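Long-range contacts in uncharacterized protein (Parabacteroides merdae ATCC 43184, PDB 5BMT), which is of unknown function but probably combines an N-terminal OB-type domain with a larger immunoglobulin-like beta domain: residues A[126-137]-A[163-174]; A[82-90]-A[180-191]. All coordinates share one frame; numbering follows the deposited sequence.

How the contacts relate
Contact 1 lies near the surface, its centre about 20 Å from that of the chain, whereas contact 2 is partly buried and only about 8 Å away. Both draw on strand 173-184 and on the same mixed sheet, but the pairing changes: antiparallel with two bulges and a tight turn in contact 1, parallel in contact 2. The chemistry follows the place. Residues 126-137 and 163-174 meet through backbone bonds, hydroxyls, charged chains and waters; residues 82-90 and 180-191 add leucine, isoleucine and valine packing between the strands, and a leucine pair that reaches the helix. They touch directly where Tyr-86 lies against Thr-136 and Tyr-137, and Ile-181 meets the Tyr-137 ring.

Contact 1: residues A[126-137]-A[163-174]; sequences FTSVLTDQKNTY and AQKREEGKAPTI. With EDO (1,2-ethanediol), chain G.
Val-129 and Ile-174 form a two-bond antiparallel pair, as do Thr-136 and Gln-164; in the latter, Gln-164 N lies 2.8 Å from Thr-136 O. Between these pairs the register slips twice. At the classic beta bulge, Arg-166 N and Glu-167 N both donate to Lys-134 O. The other bulge follows Leu-130, where the type II turn of residues 130-133 fits against Gly-169. A side chain on Gly-169 would collide with Thr-131 O and Gln-133 N. These strands form a bulged antiparallel ladder at the surface of the branched mixed sheet.

Among polar side chains, Thr-131 OG1 donates to Pro-172 O at 2.7 Å, tilted 18° from the carbonyl plane, just after the cis peptide. Arg-166, in the conformer modelled here, folds back at chi2 and chi3 (-70° and -65°), bringing its guanidinium edge-on to Thr-136, with Arg-166 NH1 3.1 Å from Thr-136 OG1 in the guanidinium plane. A relay of amides runs along 130-137, the Gln-133 chain crossing that of Lys-165 at about a right angle: Gln-133 OE1 receives Leu-130 N, Gln-133 NE2 donates in plane to a lone pair of Asn-135 OD1 at 3.0 Å, and Asn-135 ND2 reaches Tyr-137 OH, which also bonds Asp-179. Both amides are thereby fixed in rotation. A water links Gln-133 OE1, Lys-165 NZ and Glu-168 O, and Lys-165 NZ also makes a salt bridge to Glu-168 OE1. The Leu-130 methyl CD2 lies by the Thr-173 hydroxyl.

Apolar contact is modest. Ala-163 CB sits 3.6 Å from Tyr-137 CE1 and near the edge of the Phe-126 ring, with Leu-104 close by. Val-129 CG2 meets Ile-174 CB at 4.0 Å. Lys-134 and Glu-167 run alongside each other, Lys-134 CB and Glu-167 CB touching at 3.8 Å.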
loop_
_atom_site.group_PDB
_atom_site.type_symbol
_atom_site.label_atom_id
_atom_site.label_comp_id
_atom_site.label_asym_id
_atom_site.label_seq_id
_atom_site.Cartn_x
_atom_site.Cartn_y
_atom_site.Cartn_z
ATOM N N PHE A 126 -11.614 -10.101 -0.333
ATOM C CA PHE A 126 -12.386 -11.117 0.343
ATOM C C PHE A 126 -13.419 -11.713 -0.564
ATOM O O PHE A 126 -14.125 -10.975 -1.262
ATOM C CB PHE A 126 -13.100 -10.504 1.560
ATOM C CG PHE A 126 -12.148 -9.916 2.567
ATOM C CD1 PHE A 126 -11.683 -8.610 2.427
ATOM C CD2 PHE A 126 -11.637 -10.693 3.599
ATOM C CE1 PHE A 126 -10.756 -8.086 3.323
ATOM C CE2 PHE A 126 -10.700 -10.167 4.491
ATOM C CZ PHE A 126 -10.246 -8.873 4.323
ATOM N N THR A 127 -13.614 -13.041 -0.457
ATOM C CA THR A 127 -14.676 -13.743 -1.195
ATOM C C THR A 127 -16.009 -13.050 -0.909
ATOM O O THR A 127 -16.754 -12.744 -1.832
ATOM C CB THR A 127 -14.692 -15.223 -0.811
ATOM O OG1 THR A 127 -13.433 -15.799 -1.131
ATOM C CG2 THR A 127 -15.829 -15.998 -1.498
ATOM N N SER A 128 -16.291 -12.801 0.382
ATOM C CA SER A 128 -17.496 -12.099 0.791
ATOM C C SER A 128 -17.274 -11.359 2.078
ATOM O O SER A 128 -16.460 -11.762 2.910
ATOM C CB SER A 128 -18.685 -13.051 0.941
ATOM O OG SER A 128 -18.544 -13.960 2.013
ATOM N N VAL A 129 -17.964 -10.229 2.202
ATOM C CA VAL A 129 -18.049 -9.443 3.434
ATOM C C VAL A 129 -19.481 -8.994 3.594
ATOM O O VAL A 129 -20.257 -9.024 2.626
ATOM C CB VAL A 129 -17.093 -8.217 3.499
ATOM C CG1 VAL A 129 -15.622 -8.607 3.330
ATOM C CG2 VAL A 129 -17.493 -7.143 2.480
ATOM N N LEU A 130 -19.819 -8.494 4.777
ATOM C CA LEU A 130 -21.122 -7.880 4.959
ATOM C C LEU A 130 -20.976 -6.388 4.784
ATOM O O LEU A 130 -19.869 -5.850 4.902
ATOM C CB LEU A 130 -21.749 -8.204 6.333
ATOM C CG LEU A 130 -22.174 -9.652 6.579
ATOM C CD1 LEU A 130 -22.931 -9.775 7.925
ATOM C CD2 LEU A 130 -23.093 -10.176 5.451
ATOM N N THR A 131 -22.096 -5.694 4.501
ATOM C CA THR A 131 -22.096 -4.238 4.413
ATOM C C THR A 131 -21.725 -3.687 5.804
ATOM O O THR A 131 -22.206 -4.209 6.801
ATOM C CB THR A 131 -23.491 -3.772 3.922
ATOM O OG1 THR A 131 -23.682 -4.291 2.605
ATOM C CG2 THR A 131 -23.635 -2.244 3.900
ATOM N N ASP A 132 -20.808 -2.708 5.864
ATOM C CA ASP A 132 -20.333 -2.059 7.098
ATOM C C ASP A 132 -19.492 -2.997 7.990
ATOM O O ASP A 132 -19.198 -2.661 9.146
ATOM C CB ASP A 132 -21.477 -1.421 7.904
ATOM C CG ASP A 132 -22.199 -0.318 7.134
ATOM O OD1 ASP A 132 -21.553 0.333 6.275
ATOM O OD2 ASP A 132 -23.396 -0.092 7.407
ATOM N N GLN A 133 -19.036 -4.140 7.433
ATOM C CA GLN A 133 -18.082 -4.986 8.155
ATOM C C GLN A 133 -16.795 -4.183 8.317
ATOM O O GLN A 133 -16.419 -3.427 7.415
ATOM C CB GLN A 133 -17.819 -6.285 7.357
ATOM C CG GLN A 133 -16.810 -7.246 8.027
ATOM C CD GLN A 133 -16.674 -8.526 7.231
ATOM O OE1 GLN A 133 -17.664 -9.129 6.788
ATOM N NE2 GLN A 133 -15.449 -9.021 7.128
ATOM N N LYS A 134 -16.117 -4.340 9.456
ATOM C CA LYS A 134 -14.844 -3.670 9.659
ATOM C C LYS A 134 -13.821 -4.709 10.072
ATOM O O LYS A 134 -14.108 -5.563 10.912
ATOM C CB LYS A 134 -14.943 -2.562 10.725
ATOM C CG LYS A 134 -15.906 -1.422 10.355
ATOM C CD LYS A 134 -15.238 -0.365 9.471
ATOM C CE LYS A 134 -16.206 0.686 8.986
ATOM N NZ LYS A 134 -16.890 0.254 7.743
ATOM N N ASN A 135 -12.628 -4.614 9.487
ATOM C CA ASN A 135 -11.532 -5.517 9.790
ATOM C C ASN A 135 -10.343 -4.747 10.290
ATOM O O ASN A 135 -10.197 -3.555 9.969
ATOM C CB ASN A 135 -11.091 -6.270 8.527
ATOM C CG ASN A 135 -12.173 -6.952 7.750
ATOM O OD1 ASN A 135 -13.184 -7.383 8.298
ATOM N ND2 ASN A 135 -11.890 -7.241 6.494
ATOM N N THR A 136 -9.448 -5.435 10.999
ATOM C CA THR A 136 -8.128 -4.906 11.321
ATOM C C THR A 136 -7.124 -5.925 10.803
ATOM O O THR A 136 -7.483 -7.086 10.517
ATOM C CB THR A 136 -7.903 -4.506 12.768
ATOM O OG1 THR A 136 -8.184 -5.620 13.596
ATOM C CG2 THR A 136 -8.690 -3.224 13.126
ATOM N N TYR A 137 -5.894 -5.483 10.651
ATOM C CA TYR A 137 -4.886 -6.274 9.978
ATOM C C TYR A 137 -3.583 -6.333 10.701
ATOM O O TYR A 137 -3.271 -5.505 11.550
ATOM C CB TYR A 137 -4.611 -5.640 8.580
ATOM C CG TYR A 137 -5.839 -5.646 7.691
ATOM C CD1 TYR A 137 -6.129 -6.740 6.878
ATOM C CD2 TYR A 137 -6.743 -4.573 7.696
ATOM C CE1 TYR A 137 -7.294 -6.787 6.116
ATOM C CE2 TYR A 137 -7.918 -4.614 6.942
ATOM C CZ TYR A 137 -8.181 -5.721 6.146
ATOM O OH TYR A 137 -9.345 -5.788 5.403
ATOM N N ALA A 163 -5.895 -10.916 8.659
ATOM C CA ALA A 163 -7.011 -10.043 9.026
ATOM C C ALA A 163 -7.843 -10.623 10.143
ATOM O O ALA A 163 -8.050 -11.844 10.177
ATOM C CB ALA A 163 -7.916 -9.840 7.824
ATOM N N GLN A 164 -8.391 -9.734 10.970
ATOM C CA GLN A 164 -9.354 -10.109 12.011
ATOM C C GLN A 164 -10.613 -9.295 11.819
ATOM O O GLN A 164 -10.523 -8.097 11.534
ATOM C CB GLN A 164 -8.817 -9.868 13.430
ATOM C CG GLN A 164 -7.646 -10.774 13.813
ATOM C CD GLN A 164 -7.055 -10.324 15.132
ATOM O OE1 GLN A 164 -6.417 -9.274 15.226
ATOM N NE2 GLN A 164 -7.269 -11.101 16.187
ATOM N N LYS A 165 -11.786 -9.921 11.989
ATOM C CA LYS A 165 -13.037 -9.170 11.916
ATOM C C LYS A 165 -13.199 -8.379 13.218
ATOM O O LYS A 165 -13.049 -8.966 14.300
ATOM C CB LYS A 165 -14.237 -10.111 11.684
ATOM C CG LYS A 165 -15.496 -9.378 11.195
ATOM C CD LYS A 165 -16.753 -10.269 11.204
ATOM C CE LYS A 165 -16.671 -11.474 10.308
ATOM N NZ LYS A 165 -17.947 -12.251 10.339
ATOM N N ARG A 166 -13.482 -7.064 13.111
ATOM C CA ARG A 166 -13.690 -6.247 14.317
ATOM C C ARG A 166 -15.158 -5.842 14.485
ATOM O O ARG A 166 -15.610 -5.704 15.628
ATOM C CB ARG A 166 -12.790 -5.007 14.321
ATOM C CG ARG A 166 -11.289 -5.331 14.279
ATOM C CD ARG A 166 -10.698 -5.956 15.557
ATOM N NE ARG A 166 -10.735 -5.045 16.706
ATOM C CZ ARG A 166 -9.803 -4.140 16.990
ATOM N NH1 ARG A 166 -8.722 -4.027 16.229
ATOM N NH2 ARG A 166 -9.914 -3.382 18.075
ATOM N N GLU A 167 -15.906 -5.665 13.382
ATOM C CA GLU A 167 -17.351 -5.350 13.410
ATOM C C GLU A 167 -18.027 -6.241 12.395
ATOM O O GLU A 167 -17.543 -6.348 11.269
ATOM C CB GLU A 167 -17.638 -3.867 13.126
ATOM C CG GLU A 167 -17.109 -2.904 14.183
ATOM C CD GLU A 167 -17.223 -1.421 13.876
ATOM O OE1 GLU A 167 -18.290 -0.986 13.385
ATOM O OE2 GLU A 167 -16.258 -0.681 14.179
ATOM N N GLU A 168 -19.134 -6.885 12.786
ATOM C CA GLU A 168 -19.860 -7.862 11.975
ATOM C C GLU A 168 -20.464 -7.285 10.699
ATOM O O GLU A 168 -20.366 -7.914 9.645
ATOM C CB GLU A 168 -20.967 -8.509 12.830
ATOM C CG GLU A 168 -21.825 -9.558 12.122
ATOM C CD GLU A 168 -21.183 -10.872 11.718
ATOM O OE1 GLU A 168 -19.999 -11.101 12.058
ATOM O OE2 GLU A 168 -21.880 -11.683 11.070
ATOM N N GLY A 169 -21.057 -6.105 10.786
ATOM C CA GLY A 169 -21.751 -5.534 9.642
ATOM C C GLY A 169 -23.143 -6.132 9.486
ATOM O O GLY A 169 -23.626 -6.864 10.363
ATOM N N LYS A 170 -23.785 -5.870 8.335
ATOM C CA LYS A 170 -25.163 -6.319 8.078
ATOM C C LYS A 170 -25.400 -6.649 6.604
ATOM O O LYS A 170 -24.553 -6.359 5.762
ATOM C CB LYS A 170 -26.135 -5.198 8.520
ATOM C CG LYS A 170 -25.893 -3.862 7.815
ATOM C CD LYS A 170 -26.798 -2.743 8.312
ATOM C CE LYS A 170 -26.530 -1.464 7.556
ATOM N NZ LYS A 170 -27.362 -0.339 8.058
ATOM N N ALA A 171 -26.596 -7.180 6.285
ATOM C CA ALA A 171 -26.981 -7.484 4.907
ATOM C C ALA A 171 -27.074 -6.185 4.077
ATOM O O ALA A 171 -27.310 -5.120 4.651
ATOM C CB ALA A 171 -28.314 -8.235 4.897
ATOM N N PRO A 172 -26.788 -6.203 2.755
ATOM C CA PRO A 172 -26.465 -7.366 1.916
ATOM C C PRO A 172 -24.979 -7.745 1.929
ATOM O O PRO A 172 -24.116 -6.974 2.358
ATOM C CB PRO A 172 -26.886 -6.889 0.521
ATOM C CG PRO A 172 -26.558 -5.425 0.537
ATOM C CD PRO A 172 -26.856 -4.965 1.949
ATOM N N THR A 173 -24.706 -8.948 1.429
ATOM C CA THR A 173 -23.357 -9.472 1.240
ATOM C C THR A 173 -22.732 -8.827 -0.001
ATOM O O THR A 173 -23.421 -8.641 -1.025
ATOM C CB THR A 173 -23.431 -11.004 1.101
ATOM O OG1 THR A 173 -24.033 -11.543 2.286
ATOM C CG2 THR A 173 -22.072 -11.656 0.860
ATOM N N ILE A 174 -21.431 -8.491 0.109
ATOM C CA ILE A 174 -20.633 -7.941 -0.983
ATOM C C ILE A 174 -19.624 -9.010 -1.373
ATOM O O ILE A 174 -18.910 -9.532 -0.506
ATOM C CB ILE A 174 -19.935 -6.594 -0.614
ATOM C CG1 ILE A 174 -20.947 -5.520 -0.159
ATOM C CG2 ILE A 174 -19.057 -6.074 -1.770
ATOM C CD1 ILE A 174 -20.341 -4.385 0.731
HETATM C C1 EDO G . -27.482 -11.531 0.753
HETATM O O1 EDO G . -26.837 -10.399 0.186
HETATM C C2 EDO G . -28.498 -11.096 1.845
HETATM O O2 EDO G . -29.363 -10.090 1.345
HETATM O O HOH W 1 -20.079 -1.569 11.449
HETATM O O HOH W 2 -19.363 -10.258 8.777
HETATM O O HOH W 3 -5.883 -7.044 13.852
#

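Contact 2: residues A[82-90]-A[180-191]; sequences PLAKYDLSY and PIAVEGGTLYSM. With SO4 (sulfate ion), chain D.
Tyr-86 is held between two residues of strand 181-184: its N donates to Ala-182 O at 2.8 Å, and its O accepts Glu-184 N. Ala-182 N bonds Ala-84 O at 2.9 Å, and a water joins Ala-84 N to Pro-180 O. Farther along, the hydroxyls of Tyr-90 and Thr-187 share a hydrogen bond of 2.9 Å between Tyr-90 OH and Thr-187 OG1, with OG1 in the plane of the ring at its edge. Glu-184 OE2 caps the helix by accepting Gly-186 N, while its OE1 pairs with Arg-119.

These bonds make a parallel strand pair whose second strand leads through a turn at Gly-185 into helix 186-198. In the conformer modelled, Leu-88, its CG anti to N (chi1 169°), sends CD2 to Leu-188 CB at 3.5 Å and packs CB on Val-183 CG1. Tyr-86 CE2 crosses Ile-181 CG2 at 4.0 Å. At the other end, Leu-83 CD2 meets Pro-180 CB while CD1 lies on the Ile-181 carbonyl; an alanine here would probably open a gap against Pro-180 and the Ile-181 backbone. Met-191, a selenomethionine, makes an oblique Met-aromatic contact in its modelled conformer, SE 5.2 Å from the Tyr-90 ring centre.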
loop_
_atom_site.group_PDB
_atom_site.type_symbol
_atom_site.label_atom_id
_atom_site.label_comp_id
_atom_site.label_asym_id
_atom_site.label_seq_id
_atom_site.Cartn_x
_atom_site.Cartn_y
_atom_site.Cartn_z
ATOM N N PRO A 82 -8.625 9.048 4.178
ATOM C CA PRO A 82 -7.338 8.357 4.324
ATOM C C PRO A 82 -7.509 6.866 4.604
ATOM O O PRO A 82 -8.438 6.449 5.328
ATOM C CB PRO A 82 -6.714 9.006 5.576
ATOM C CG PRO A 82 -7.396 10.315 5.707
ATOM C CD PRO A 82 -8.784 10.105 5.206
ATOM N N LEU A 83 -6.593 6.085 4.066
ATOM C CA LEU A 83 -6.612 4.654 4.343
ATOM C C LEU A 83 -6.254 4.391 5.785
ATOM O O LEU A 83 -5.454 5.116 6.383
ATOM C CB LEU A 83 -5.633 3.903 3.446
ATOM C CG LEU A 83 -5.787 4.068 1.953
ATOM C CD1 LEU A 83 -4.775 3.154 1.207
ATOM C CD2 LEU A 83 -7.250 3.855 1.510
ATOM N N ALA A 84 -6.796 3.297 6.341
ATOM C CA ALA A 84 -6.404 2.868 7.669
ATOM C C ALA A 84 -4.907 2.513 7.657
ATOM O O ALA A 84 -4.429 1.915 6.676
ATOM C CB ALA A 84 -7.238 1.657 8.070
ATOM N N LYS A 85 -4.192 2.897 8.720
ATOM C CA LYS A 85 -2.741 2.764 8.848
ATOM C C LYS A 85 -2.320 1.656 9.790
ATOM O O LYS A 85 -2.837 1.552 10.912
ATOM C CB LYS A 85 -2.168 4.075 9.453
ATOM C CG LYS A 85 -2.594 5.317 8.740
ATOM C CD LYS A 85 -2.138 6.557 9.510
ATOM C CE LYS A 85 -2.287 7.762 8.619
ATOM N NZ LYS A 85 -3.714 8.168 8.526
ATOM N N TYR A 86 -1.359 0.851 9.336
ATOM C CA TYR A 86 -0.819 -0.239 10.150
ATOM C C TYR A 86 0.683 -0.197 10.175
ATOM O O TYR A 86 1.325 0.299 9.240
ATOM C CB TYR A 86 -1.292 -1.610 9.598
ATOM C CG TYR A 86 -2.783 -1.734 9.742
ATOM C CD1 TYR A 86 -3.352 -2.186 10.932
ATOM C CD2 TYR A 86 -3.640 -1.329 8.712
ATOM C CE1 TYR A 86 -4.735 -2.209 11.106
ATOM C CE2 TYR A 86 -5.021 -1.355 8.873
ATOM C CZ TYR A 86 -5.564 -1.799 10.066
ATOM O OH TYR A 86 -6.930 -1.815 10.230
ATOM N N ASP A 87 1.265 -0.734 11.237
ATOM C CA ASP A 87 2.701 -0.896 11.301
ATOM C C ASP A 87 3.095 -2.134 10.521
ATOM O O ASP A 87 2.228 -2.972 10.197
ATOM C CB ASP A 87 3.079 -1.122 12.787
ATOM C CG ASP A 87 2.749 0.072 13.655
ATOM O OD1 ASP A 87 2.871 1.223 13.163
ATOM O OD2 ASP A 87 2.398 -0.139 14.840
ATOM N N LEU A 88 4.386 -2.251 10.206
ATOM C CA LEU A 88 4.892 -3.478 9.619
ATOM C C LEU A 88 5.612 -4.170 10.766
ATOM O O LEU A 88 6.588 -3.640 11.289
ATOM C CB LEU A 88 5.768 -3.261 8.376
ATOM C CG LEU A 88 6.535 -4.501 7.891
ATOM C CD1 LEU A 88 5.635 -5.668 7.561
ATOM C CD2 LEU A 88 7.345 -4.187 6.709
ATOM N N SER A 89 5.057 -5.309 11.189
ATOM C CA SER A 89 5.528 -6.068 12.340
ATOM C C SER A 89 6.659 -7.029 11.963
ATOM O O SER A 89 6.557 -7.734 10.954
ATOM C CB SER A 89 4.350 -6.837 12.928
ATOM O OG SER A 89 3.273 -5.963 13.226
ATOM N N TYR A 90 7.706 -7.100 12.775
ATOM C CA TYR A 90 8.810 -8.006 12.516
ATOM C C TYR A 90 8.738 -9.227 13.443
ATOM O O TYR A 90 9.756 -9.855 13.706
ATOM C CB TYR A 90 10.146 -7.242 12.663
ATOM C CG TYR A 90 10.259 -6.166 11.602
ATOM C CD1 TYR A 90 10.499 -6.497 10.261
ATOM C CD2 TYR A 90 10.003 -4.833 11.909
ATOM C CE1 TYR A 90 10.548 -5.507 9.268
ATOM C CE2 TYR A 90 10.103 -3.832 10.934
ATOM C CZ TYR A 90 10.387 -4.177 9.619
ATOM O OH TYR A 90 10.463 -3.193 8.654
ATOM N N PRO A 180 -8.514 -1.462 0.732
ATOM C CA PRO A 180 -7.165 -0.890 0.668
ATOM C C PRO A 180 -6.719 -0.316 2.011
ATOM O O PRO A 180 -7.481 0.403 2.675
ATOM C CB PRO A 180 -7.282 0.202 -0.402
ATOM C CG PRO A 180 -8.522 -0.147 -1.188
ATOM C CD PRO A 180 -9.433 -0.881 -0.271
ATOM N N ILE A 181 -5.493 -0.648 2.406
ATOM C CA ILE A 181 -4.889 -0.165 3.660
ATOM C C ILE A 181 -3.460 0.315 3.396
ATOM O O ILE A 181 -2.880 -0.002 2.356
ATOM C CB ILE A 181 -4.900 -1.253 4.781
ATOM C CG1 ILE A 181 -4.061 -2.463 4.329
ATOM C CG2 ILE A 181 -6.334 -1.645 5.148
ATOM C CD1 ILE A 181 -3.836 -3.566 5.422
ATOM N N ALA A 182 -2.907 1.079 4.359
ATOM C CA ALA A 182 -1.557 1.598 4.250
ATOM C C ALA A 182 -0.710 1.012 5.361
ATOM O O ALA A 182 -1.129 1.054 6.515
ATOM C CB ALA A 182 -1.598 3.111 4.367
ATOM N N VAL A 183 0.460 0.516 5.035
ATOM C CA VAL A 183 1.384 -0.080 6.010
ATOM C C VAL A 183 2.667 0.740 6.009
ATOM O O VAL A 183 3.169 1.114 4.938
ATOM C CB VAL A 183 1.647 -1.556 5.636
ATOM C CG1 VAL A 183 2.684 -2.183 6.575
ATOM C CG2 VAL A 183 0.333 -2.377 5.665
ATOM N N GLU A 184 3.227 1.014 7.194
ATOM C CA GLU A 184 4.497 1.721 7.259
ATOM C C GLU A 184 5.569 1.016 6.408
ATOM O O GLU A 184 5.787 -0.183 6.579
ATOM C CB GLU A 184 4.950 1.766 8.738
ATOM C CG GLU A 184 6.284 2.454 8.944
ATOM C CD GLU A 184 6.338 3.872 8.395
ATOM O OE1 GLU A 184 5.429 4.668 8.733
ATOM O OE2 GLU A 184 7.256 4.171 7.596
ATOM N N GLY A 185 6.254 1.770 5.532
ATOM C CA GLY A 185 7.272 1.178 4.671
ATOM C C GLY A 185 8.697 1.640 4.910
ATOM O O GLY A 185 9.615 1.128 4.263
ATOM N N GLY A 186 8.895 2.618 5.807
ATOM C CA GLY A 186 10.219 3.213 5.991
ATOM C C GLY A 186 11.287 2.271 6.507
ATOM O O GLY A 186 12.402 2.231 5.961
ATOM N N THR A 187 10.979 1.499 7.580
ATOM C CA THR A 187 12.027 0.619 8.109
ATOM C C THR A 187 12.213 -0.597 7.209
ATOM O O THR A 187 13.345 -1.088 7.097
ATOM C CB THR A 187 11.767 0.237 9.555
ATOM O OG1 THR A 187 10.533 -0.474 9.613
ATOM C CG2 THR A 187 11.724 1.484 10.475
ATOM N N LEU A 188 11.136 -1.057 6.525
ATOM C CA LEU A 188 11.294 -2.162 5.585
ATOM C C LEU A 188 12.221 -1.746 4.464
ATOM O O LEU A 188 13.130 -2.491 4.094
ATOM C CB LEU A 188 9.935 -2.574 5.008
ATOM C CG LEU A 188 10.006 -3.757 4.044
ATOM C CD1 LEU A 188 10.313 -5.036 4.767
ATOM C CD2 LEU A 188 8.754 -3.914 3.258
ATOM N N TYR A 189 12.008 -0.532 3.929
ATOM C CA TYR A 189 12.871 -0.068 2.849
ATOM C C TYR A 189 14.330 -0.023 3.279
ATOM O O TYR A 189 15.180 -0.530 2.541
ATOM C CB TYR A 189 12.420 1.353 2.426
ATOM C CG TYR A 189 13.315 1.950 1.357
ATOM C CD1 TYR A 189 13.048 1.739 0.002
ATOM C CD2 TYR A 189 14.425 2.717 1.698
ATOM C CE1 TYR A 189 13.876 2.271 -0.987
ATOM C CE2 TYR A 189 15.246 3.274 0.715
ATOM C CZ TYR A 189 14.956 3.057 -0.625
ATOM O OH TYR A 189 15.795 3.575 -1.588
ATOM N N SER A 190 14.627 0.589 4.441
ATOM C CA SER A 190 16.007 0.716 4.902
ATOM C C SER A 190 16.637 -0.647 5.106
ATOM O O SER A 190 17.797 -0.843 4.709
ATOM C CB SER A 190 16.078 1.524 6.193
ATOM O OG SER A 190 15.577 2.830 5.959
HETATM N N MSE A 191 15.875 -1.610 5.679
HETATM C CA MSE A 191 16.430 -2.923 5.931
HETATM C C MSE A 191 16.696 -3.669 4.626
HETATM O O MSE A 191 17.799 -4.218 4.476
HETATM C CB MSE A 191 15.504 -3.727 6.837
HETATM C CG MSE A 191 16.085 -5.079 7.229
HETATM SE SE MSE A 191 14.830 -6.077 8.294
HETATM C CE MSE A 191 13.571 -6.390 6.966
HETATM S S SO4 D . 17.425 4.981 3.976
HETATM O O1 SO4 D . 16.001 5.086 4.282
HETATM O O2 SO4 D . 17.675 5.517 2.636
HETATM O O3 SO4 D . 18.186 5.747 4.966
HETATM O O4 SO4 D . 17.845 3.581 4.024
HETATM O O HOH W 4 -8.519 1.648 4.850
#